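Local coordinates for DNA polymerase III subunit beta (Deinococcus radiodurans, PDB 4TRT), which probably tethers DNA polymerases and other proteins to DNA, as a ring-shaped head-to-tail homodimer encircling the duplex, and so confers processivity, at residues 38-44 against 56-62. Sequence-based numbering, arbitrary orientation. Where two conformers were deposited one is given.
Sequences TSEGGLT and CFVPAEV
The Phe57 ring meets Thr44 at its edge, OG1 lying near the ring plane 3.8 Å from CD1, and the two side chains cross at about a right angle. Its far rim reaches back along the backbone of residues 41-43: CE1 approaches Gly42 CA and CZ comes within 3.5 Å of Gly41 O, both obliquely. With CG trans to the backbone N (chi1 178°), the ring is carried along the neighbouring strand. Replacing Phe57 by an alanine would probably uncover the backbone of Gly41 and Gly42 and leave Thr44 without its aromatic neighbour.

Phe57 belongs to the antiparallel hairpin of strands 42-48 and 52-59, part of the N-terminal domain of the DNA polymerase III beta subunit. Leu43 and Val58 form a hydrogen-bonded pair of it: Leu43 N donates to Val58 O at 2.8 Å, and Val58 N returns a nearly straight bond to Leu43 O at 2.7 Å, approaching almost in line with the carbonyl. Farther on, Ala60 N donates to Gly41 O, tilted 27° from the carbonyl plane. Gly42 sits so close to the second strand that a beta carbon would collide with Val58 O, and at its backbone angles (phi 159°) would also press on the carbonyl O of Gly41.

Leu43 and Val58 lie on one face of the sheet, and Leu43 continues the apolar contact to Ala60, past the bridged residues, and to Val62 of strand 61-63. Ala60 CB lies 4.1 Å from Leu43 CG, while Leu43 CD2 touches Val62 CG2; Ala4 of strand 2-7 packs against both Leu43 and Val62, and Val6 against Val58. Where the chain turns through residues 39-42, Ser39 N bonds to Gly42 O, and the isopropyl group of Val62 comes against this turn. Its CB and CG2 each approach Ser39 O to 3.3 Å, while CG1 lies alongside Thr38 CB, whose hydroxyl is bonded to Glu66 O.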
loop_
_atom_site.group_PDB
_atom_site.type_symbol
_atom_site.label_atom_id
_atom_site.label_comp_id
_atom_site.label_asym_id
_atom_site.label_seq_id
_atom_site.Cartn_x
_atom_site.Cartn_y
_atom_site.Cartn_z
ATOM N N THR A 38 -27.859 22.709 -0.412
ATOM C CA THR A 38 -28.777 22.145 0.551
ATOM C C THR A 38 -30.206 22.448 0.141
ATOM O O THR A 38 -30.499 23.479 -0.462
ATOM C CB THR A 38 -28.487 22.654 1.984
ATOM O OG1 THR A 38 -28.492 24.091 2.023
ATOM C CG2 THR A 38 -27.124 22.120 2.481
ATOM N N SER A 39 -31.085 21.514 0.463
ATOM C CA SER A 39 -32.522 21.687 0.301
ATOM C C SER A 39 -33.166 20.855 1.413
ATOM O O SER A 39 -32.447 20.276 2.235
ATOM C CB SER A 39 -32.967 21.240 -1.097
ATOM O OG SER A 39 -32.214 20.131 -1.567
ATOM N N GLU A 40 -34.495 20.796 1.452
ATOM C CA GLU A 40 -35.190 20.051 2.511
ATOM C C GLU A 40 -34.722 18.587 2.583
ATOM O O GLU A 40 -34.417 18.091 3.668
ATOM C CB GLU A 40 -36.723 20.125 2.346
ATOM C CG GLU A 40 -37.268 19.245 1.233
ATOM C CD GLU A 40 -38.768 19.347 1.056
ATOM O OE1 GLU A 40 -39.469 19.521 2.076
ATOM O OE2 GLU A 40 -39.240 19.234 -0.101
ATOM N N GLY A 41 -34.638 17.921 1.427
ATOM C CA GLY A 41 -34.378 16.477 1.367
ATOM C C GLY A 41 -32.958 16.058 1.694
ATOM O O GLY A 41 -32.708 14.916 2.094
ATOM N N GLY A 42 -32.018 16.978 1.546
ATOM C CA GLY A 42 -30.644 16.660 1.841
ATOM C C GLY A 42 -29.629 17.575 1.199
ATOM O O GLY A 42 -29.919 18.723 0.851
ATOM N N LEU A 43 -28.420 17.043 1.091
ATOM C CA LEU A 43 -27.262 17.765 0.615
ATOM C C LEU A 43 -26.884 17.213 -0.755
ATOM O O LEU A 43 -26.829 16.000 -0.946
ATOM C CB LEU A 43 -26.073 17.558 1.559
ATOM C CG LEU A 43 -26.235 17.679 3.083
ATOM C CD1 LEU A 43 -25.069 16.986 3.765
ATOM C CD2 LEU A 43 -26.318 19.115 3.544
ATOM N N THR A 44 -26.588 18.107 -1.687
ATOM C CA THR A 44 -26.000 17.720 -2.965
ATOM C C THR A 44 -24.554 18.195 -2.955
ATOM O O THR A 44 -24.288 19.385 -2.837
ATOM C CB THR A 44 -26.798 18.323 -4.130
ATOM O OG1 THR A 44 -28.125 17.807 -4.078
ATOM C CG2 THR A 44 -26.200 17.963 -5.499
ATOM N N CYS A 56 -23.229 14.170 -6.032
ATOM C CA CYS A 56 -23.740 13.082 -5.205
ATOM C C CYS A 56 -24.737 13.629 -4.204
ATOM O O CYS A 56 -24.455 14.600 -3.493
ATOM C CB CYS A 56 -22.616 12.369 -4.458
ATOM S SG CYS A 56 -23.190 10.828 -3.696
ATOM N N PHE A 57 -25.895 12.984 -4.133
ATOM C CA PHE A 57 -26.922 13.361 -3.172
ATOM C C PHE A 57 -26.760 12.579 -1.865
ATOM O O PHE A 57 -26.617 11.358 -1.879
ATOM C CB PHE A 57 -28.306 13.106 -3.753
ATOM C CG PHE A 57 -29.431 13.434 -2.807
ATOM C CD1 PHE A 57 -29.813 14.751 -2.598
ATOM C CD2 PHE A 57 -30.124 12.428 -2.147
ATOM C CE1 PHE A 57 -30.857 15.063 -1.736
ATOM C CE2 PHE A 57 -31.172 12.733 -1.287
ATOM C CZ PHE A 57 -31.534 14.054 -1.082
ATOM N N VAL A 58 -26.802 13.288 -0.740
ATOM C CA VAL A 58 -26.764 12.678 0.570
ATOM C C VAL A 58 -28.028 13.082 1.335
ATOM O O VAL A 58 -28.213 14.265 1.643
ATOM C CB VAL A 58 -25.503 13.120 1.341
ATOM C CG1 VAL A 58 -25.494 12.531 2.744
ATOM C CG2 VAL A 58 -24.245 12.719 0.559
ATOM N N PRO A 59 -28.901 12.107 1.659
ATOM C CA PRO A 59 -30.097 12.446 2.435
ATOM C C PRO A 59 -29.764 13.070 3.778
ATOM O O PRO A 59 -28.803 12.656 4.432
ATOM C CB PRO A 59 -30.797 11.086 2.625
ATOM C CG PRO A 59 -30.373 10.288 1.439
ATOM C CD PRO A 59 -28.953 10.723 1.145
ATOM N N ALA A 60 -30.535 14.080 4.164
ATOM C CA ALA A 60 -30.292 14.809 5.396
ATOM C C ALA A 60 -31.510 15.608 5.780
ATOM O O ALA A 60 -32.366 15.895 4.946
ATOM C CB ALA A 60 -29.105 15.762 5.210
ATOM N N GLU A 61 -31.579 16.001 7.047
ATOM C CA GLU A 61 -32.584 16.949 7.474
ATOM C C GLU A 61 -31.919 18.300 7.561
ATOM O O GLU A 61 -30.948 18.459 8.290
ATOM C CB GLU A 61 -33.185 16.525 8.811
ATOM C CG GLU A 61 -33.747 15.120 8.673
ATOM C CD GLU A 61 -34.838 14.785 9.657
ATOM O OE1 GLU A 61 -35.043 15.569 10.611
ATOM O OE2 GLU A 61 -35.501 13.731 9.456
ATOM N N VAL A 62 -32.449 19.265 6.815
ATOM C CA VAL A 62 -31.843 20.581 6.698
ATOM C C VAL A 62 -32.847 21.680 7.078
ATOM O O VAL A 62 -34.013 21.624 6.695
ATOM C CB VAL A 62 -31.362 20.850 5.262
ATOM C CG1 VAL A 62 -30.666 22.205 5.192
ATOM C CG2 VAL A 62 -30.409 19.752 4.765
#